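Local coordinates for protein putative histidinol-phosphate aminotransferase (Burkholderia pseudomallei, PDB 3P1T) that probably catalyses the pyridoxal-phosphate-dependent exchange of an amino group between L-histidinol phosphate and 2-oxoglutarate, a reversible step of histidine biosynthesis, at residues A[289-294]-A[299-304]; A[295-300]-A[327-332]. All blocks are in the same frame, centred on the assembly; numbering follows the deposited sequence.

Contact 1: A[289-294]-A[299-304]; sequences RTLRFL and IQVKDA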
loop_
_atom_site.group_PDB
_atom_site.type_symbol
_atom_site.label_atom_id
_atom_site.label_comp_id
_atom_site.label_asym_id
_atom_site.label_seq_id
_atom_site.Cartn_x
_atom_site.Cartn_y
_atom_site.Cartn_z
ATOM N N ARG A 289 15.448 22.257 26.267
ATOM C CA ARG A 289 15.420 23.720 26.382
ATOM C C ARG A 289 15.436 24.399 24.996
ATOM O O ARG A 289 14.727 25.383 24.793
ATOM C CB ARG A 289 16.622 24.206 27.213
ATOM C CG ARG A 289 16.451 25.599 27.819
ATOM C CD ARG A 289 17.730 26.070 28.482
ATOM N NE ARG A 289 18.549 26.890 27.585
ATOM C CZ ARG A 289 19.879 26.950 27.617
ATOM N NH1 ARG A 289 20.565 26.197 28.469
ATOM N NH2 ARG A 289 20.534 27.734 26.768
ATOM N N THR A 290 16.216 23.852 24.047
ATOM C CA THR A 290 16.356 24.379 22.692
ATOM C C THR A 290 15.073 24.153 21.904
ATOM O O THR A 290 14.594 25.077 21.248
ATOM C CB THR A 290 17.547 23.717 22.006
ATOM O OG1 THR A 290 18.688 23.823 22.854
ATOM C CG2 THR A 290 17.846 24.315 20.636
ATOM N N LEU A 291 14.534 22.920 21.948
ATOM C CA LEU A 291 13.311 22.530 21.235
ATOM C C LEU A 291 12.118 23.382 21.705
ATOM O O LEU A 291 11.358 23.884 20.879
ATOM C CB LEU A 291 13.025 21.038 21.431
ATOM C CG LEU A 291 14.086 20.079 20.928
ATOM C CD1 LEU A 291 13.967 18.756 21.637
ATOM C CD2 LEU A 291 14.017 19.900 19.401
ATOM N N ARG A 292 12.010 23.594 23.028
ATOM C CA ARG A 292 10.973 24.403 23.672
ATOM C C ARG A 292 11.074 25.869 23.189
ATOM O O ARG A 292 10.046 26.455 22.837
ATOM C CB ARG A 292 11.116 24.288 25.198
ATOM C CG ARG A 292 10.047 25.005 26.006
ATOM C CD ARG A 292 10.057 24.628 27.485
ATOM N NE ARG A 292 11.319 24.920 28.184
ATOM C CZ ARG A 292 12.203 23.996 28.569
ATOM N NH1 ARG A 292 11.974 22.708 28.334
ATOM N NH2 ARG A 292 13.315 24.354 29.197
ATOM N N PHE A 293 12.310 26.428 23.128
ATOM C CA PHE A 293 12.622 27.778 22.636
ATOM C C PHE A 293 12.151 27.972 21.181
ATOM O O PHE A 293 11.505 28.969 20.865
ATOM C CB PHE A 293 14.140 28.028 22.729
ATOM C CG PHE A 293 14.632 29.337 22.146
ATOM C CD1 PHE A 293 15.011 29.423 20.811
ATOM C CD2 PHE A 293 14.756 30.470 22.944
ATOM C CE1 PHE A 293 15.452 30.632 20.274
ATOM C CE2 PHE A 293 15.247 31.667 22.418
ATOM C CZ PHE A 293 15.574 31.746 21.081
ATOM N N LEU A 294 12.518 27.035 20.305
ATOM C CA LEU A 294 12.164 27.042 18.896
ATOM C C LEU A 294 10.647 26.831 18.701
ATOM O O LEU A 294 10.092 27.461 17.802
ATOM C CB LEU A 294 12.962 25.973 18.118
ATOM C CG LEU A 294 14.484 26.185 17.985
ATOM C CD1 LEU A 294 15.138 25.005 17.289
ATOM C CD2 LEU A 294 14.824 27.490 17.249
ATOM N N ILE A 299 8.989 27.255 15.270
ATOM C CA ILE A 299 10.006 26.568 14.485
ATOM C C ILE A 299 10.058 25.129 14.992
ATOM O O ILE A 299 10.236 24.895 16.189
ATOM C CB ILE A 299 11.363 27.321 14.545
ATOM C CG1 ILE A 299 11.205 28.699 13.866
ATOM C CG2 ILE A 299 12.468 26.504 13.853
ATOM C CD1 ILE A 299 12.281 29.642 14.091
ATOM N N GLN A 300 9.827 24.170 14.085
ATOM C CA GLN A 300 9.771 22.757 14.439
ATOM C C GLN A 300 10.984 22.018 13.833
ATOM O O GLN A 300 11.095 21.915 12.615
ATOM C CB GLN A 300 8.426 22.162 13.954
ATOM C CG GLN A 300 7.973 20.924 14.691
ATOM N N VAL A 301 11.919 21.563 14.679
ATOM C CA VAL A 301 13.086 20.779 14.232
ATOM C C VAL A 301 12.912 19.331 14.772
ATOM O O VAL A 301 11.931 19.074 15.467
ATOM C CB VAL A 301 14.478 21.389 14.601
ATOM C CG1 VAL A 301 14.681 22.754 13.947
ATOM C CG2 VAL A 301 14.719 21.443 16.108
ATOM N N LYS A 302 13.833 18.398 14.441
ATOM C CA LYS A 302 13.777 16.998 14.876
ATOM C C LYS A 302 14.803 16.723 15.973
ATOM O O LYS A 302 15.965 17.111 15.841
ATOM C CB LYS A 302 14.027 16.060 13.667
ATOM C CG LYS A 302 14.143 14.546 13.977
ATOM C CD LYS A 302 12.845 13.860 14.399
ATOM C CE LYS A 302 11.955 13.568 13.228
ATOM N NZ LYS A 302 10.727 12.850 13.631
ATOM N N ASP A 303 14.369 16.030 17.048
ATOM C CA ASP A 303 15.234 15.578 18.137
ATOM C C ASP A 303 15.916 14.291 17.660
ATOM O O ASP A 303 15.243 13.283 17.443
ATOM C CB ASP A 303 14.421 15.384 19.439
ATOM C CG ASP A 303 15.181 14.946 20.691
ATOM O OD1 ASP A 303 16.408 14.685 20.594
ATOM O OD2 ASP A 303 14.553 14.876 21.772
ATOM N N ALA A 304 17.244 14.335 17.459
ATOM C CA ALA A 304 18.005 13.195 16.945
ATOM C C ALA A 304 18.136 12.049 17.995
ATOM O O ALA A 304 18.724 11.007 17.683
ATOM C CB ALA A 304 19.381 13.651 16.480
#
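The carboxylate of Asp303 turns one face to Leu291: methyl CD1 stands above the carboxylate plane, off the centre of the group, 3.9 Å from Asp303 OD2. Asp303 OD1 accepts a hydrogen bond from the backbone N of Gly305, so the polar end is held by the following turn and the leucine meets it by packing alone. The two side chains run roughly perpendicular to each other. The other branch of Leu291 reaches into the apolar layer, where its CD2 lies 3.7 Å from Val301 CG2. That valine methyl is wedged between two helix residues, for Leu294 CD1 comes to it as well, at 3.8 Å and crosswise. With Val301 CG1 anti to the carbonyl carbon (chi1 -62°), CG2 falls between the backbone N and that carbon and points at the helix, which leaves CG1 to touch Leu294 CD1 more distantly. Leu291 and Leu294, one helical turn apart, thus form a single apolar strip on helix 288-296, laid against strand 299-303. Together with strand 279-283 this makes a split beta-alpha-beta unit in the small four-stranded sheet: strand 312-316 runs antiparallel between the two parallel strands. Leu291 also touches Ile313 of that middle strand, and Val301 packs on Ile315 and on Leu326 of helix 320-333. Where the chain turns from helix to strand, the backbone closes the contact: Ile299 N donates to Leu294 O over 2.8 Å, nearly straight at 158° but tilted 34° from the carbonyl plane. This is the 6→1 bond of the Schellman motif that ends the helix. Beside it the beta carbons Leu294 CB and Ile299 CB approach to 4.1 Å.

Contact 2: A[295-300]-A[327-332]; sequences RERGIQ and LAALAE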
loop_
_atom_site.group_PDB
_atom_site.type_symbol
_atom_site.label_atom_id
_atom_site.label_comp_id
_atom_site.label_asym_id
_atom_site.label_seq_id
_atom_site.Cartn_x
_atom_site.Cartn_y
_atom_site.Cartn_z
ATOM N N ARG A 295 9.975 25.966 19.521
ATOM C CA ARG A 295 8.520 25.755 19.419
ATOM C C ARG A 295 7.769 27.032 19.788
ATOM O O ARG A 295 6.724 27.310 19.194
ATOM C CB ARG A 295 8.021 24.592 20.290
ATOM C CG ARG A 295 8.360 23.195 19.750
ATOM C CD ARG A 295 7.637 22.090 20.508
ATOM N NE ARG A 295 7.905 22.129 21.947
ATOM C CZ ARG A 295 8.806 21.372 22.564
ATOM N NH1 ARG A 295 9.520 20.484 21.879
ATOM N NH2 ARG A 295 8.988 21.483 23.875
ATOM N N GLU A 296 8.311 27.823 20.741
ATOM C CA GLU A 296 7.722 29.105 21.138
ATOM C C GLU A 296 7.726 30.080 19.970
ATOM O O GLU A 296 6.850 30.941 19.884
ATOM C CB GLU A 296 8.478 29.723 22.324
ATOM C CG GLU A 296 8.092 29.195 23.694
ATOM C CD GLU A 296 8.994 29.651 24.829
ATOM O OE1 GLU A 296 9.412 30.836 24.838
ATOM O OE2 GLU A 296 9.254 28.823 25.733
ATOM N N ARG A 297 8.709 29.935 19.062
ATOM C CA ARG A 297 8.872 30.811 17.903
ATOM C C ARG A 297 8.344 30.153 16.637
ATOM O O ARG A 297 8.683 30.582 15.533
ATOM C CB ARG A 297 10.345 31.188 17.742
ATOM C CG ARG A 297 10.755 32.202 18.773
ATOM C CD ARG A 297 12.199 32.064 19.196
ATOM N NE ARG A 297 12.528 33.027 20.245
ATOM C CZ ARG A 297 12.269 32.846 21.538
ATOM N NH1 ARG A 297 11.693 31.725 21.957
ATOM N NH2 ARG A 297 12.603 33.775 22.423
ATOM N N GLY A 298 7.506 29.134 16.809
ATOM C CA GLY A 298 6.876 28.383 15.723
ATOM C C GLY A 298 7.821 27.689 14.759
ATOM O O GLY A 298 7.509 27.552 13.569
ATOM N N ILE A 299 8.989 27.255 15.270
ATOM C CA ILE A 299 10.006 26.568 14.485
ATOM C C ILE A 299 10.058 25.129 14.992
ATOM O O ILE A 299 10.236 24.895 16.189
ATOM C CB ILE A 299 11.363 27.321 14.545
ATOM C CG1 ILE A 299 11.205 28.699 13.866
ATOM C CG2 ILE A 299 12.468 26.504 13.853
ATOM C CD1 ILE A 299 12.281 29.642 14.091
ATOM N N GLN A 300 9.827 24.170 14.085
ATOM C CA GLN A 300 9.771 22.757 14.439
ATOM C C GLN A 300 10.984 22.018 13.833
ATOM O O GLN A 300 11.095 21.915 12.615
ATOM C CB GLN A 300 8.426 22.162 13.954
ATOM C CG GLN A 300 7.973 20.924 14.691
ATOM N N LEU A 327 17.501 30.563 11.263
ATOM C CA LEU A 327 18.774 31.221 11.561
ATOM C C LEU A 327 18.574 32.412 12.518
ATOM O O LEU A 327 19.392 32.585 13.426
ATOM C CB LEU A 327 19.486 31.672 10.272
ATOM C CG LEU A 327 20.031 30.545 9.363
ATOM C CD1 LEU A 327 20.531 31.099 8.064
ATOM C CD2 LEU A 327 21.133 29.732 10.034
ATOM N N ALA A 328 17.472 33.176 12.367
ATOM C CA ALA A 328 17.191 34.334 13.230
ATOM C C ALA A 328 16.897 33.883 14.664
ATOM O O ALA A 328 17.389 34.502 15.606
ATOM C CB ALA A 328 16.033 35.145 12.680
ATOM N N ALA A 329 16.162 32.772 14.823
ATOM C CA ALA A 329 15.833 32.195 16.131
ATOM C C ALA A 329 17.070 31.643 16.835
ATOM O O ALA A 329 17.236 31.921 18.015
ATOM C CB ALA A 329 14.801 31.092 15.980
ATOM N N LEU A 330 17.940 30.884 16.129
ATOM C CA LEU A 330 19.144 30.320 16.748
ATOM C C LEU A 330 20.226 31.412 16.901
ATOM O O LEU A 330 21.125 31.248 17.733
ATOM C CB LEU A 330 19.684 29.089 15.998
ATOM C CG LEU A 330 18.824 27.813 16.116
ATOM C CD1 LEU A 330 19.349 26.714 15.229
ATOM C CD2 LEU A 330 18.755 27.308 17.535
ATOM N N ALA A 331 20.122 32.540 16.166
ATOM C CA ALA A 331 21.036 33.662 16.409
ATOM C C ALA A 331 20.699 34.262 17.773
ATOM O O ALA A 331 21.599 34.495 18.586
ATOM C CB ALA A 331 20.944 34.704 15.305
ATOM N N GLU A 332 19.379 34.403 18.053
ATOM C CA GLU A 332 18.828 34.903 19.314
ATOM C C GLU A 332 19.191 33.955 20.475
ATOM O O GLU A 332 19.595 34.431 21.537
ATOM C CB GLU A 332 17.299 35.062 19.197
ATOM C CG GLU A 332 16.629 35.731 20.389
ATOM C CD GLU A 332 15.115 35.634 20.469
ATOM O OE1 GLU A 332 14.454 35.361 19.437
ATOM O OE2 GLU A 332 14.585 35.842 21.584
#
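Arg297 leaves its backbone with CB directed toward helix 320-333 and, after a bend at chi2 (148°), carries CD past the methyl of Ala329, Arg297 CD to Ala329 CB being 4.2 Å. Beyond CD the side chain becomes polar. Arg297 NE donates to Glu332 OE1 at 3.1 Å, with that oxygen in the guanidinium plane, and Arg297 NH2 donates to Glu332 OE2 at 3.0 Å. The guanidinium therefore takes the carboxylate side-on, one nitrogen to each oxygen, yet the two planes are turned 60° apart and both oxygens are approached from above the carboxylate plane. Glu332 reaches the arginine on an extended chain, its CG anti to the backbone N (chi1 -173°). The remaining nitrogen, NH1, turns back to the preceding helix, bonding to Phe293 O, while Glu296 OE1 makes only a long salt bridge with it. The guanidinium also makes a cation-pi contact with Phe293. Deeper in, Ile299 CD1 packs on Ala329 CB at 3.5 Å, and this methyl pair is the buried half of the contact. In sequence between Arg297 and Ile299, Gly298 at positive phi is the C-prime residue of the Schellman motif, its N bonded to Arg295 O. Bonding to Glu332 and Phe293 O together would fix the rotation of the guanidinium, and the carboxylate of Glu332, and more weakly that of Glu296, would favour its positive charge.

Contact 1 joins helix 288-296 to the strand that follows it, and contact 2 ties the turn between them to helix 320-333. Their centres lie about 8 Å apart, and Ile299 serves both, facing Leu294 in one and Ala329 in the other. Leu294 bridges them too, its CD2 3.8 Å from Ala329 CB, while Phe293 CZ lies 4.0 Å from Glu332 CD. Both helices thus pack together on the small sheet. The contact centres are about 21 and 26 Å from the chain centre, neither touches the other subunit, and both belong to the small domain rather than the seven-stranded sheet of the large domain, which in this family carries the cofactor.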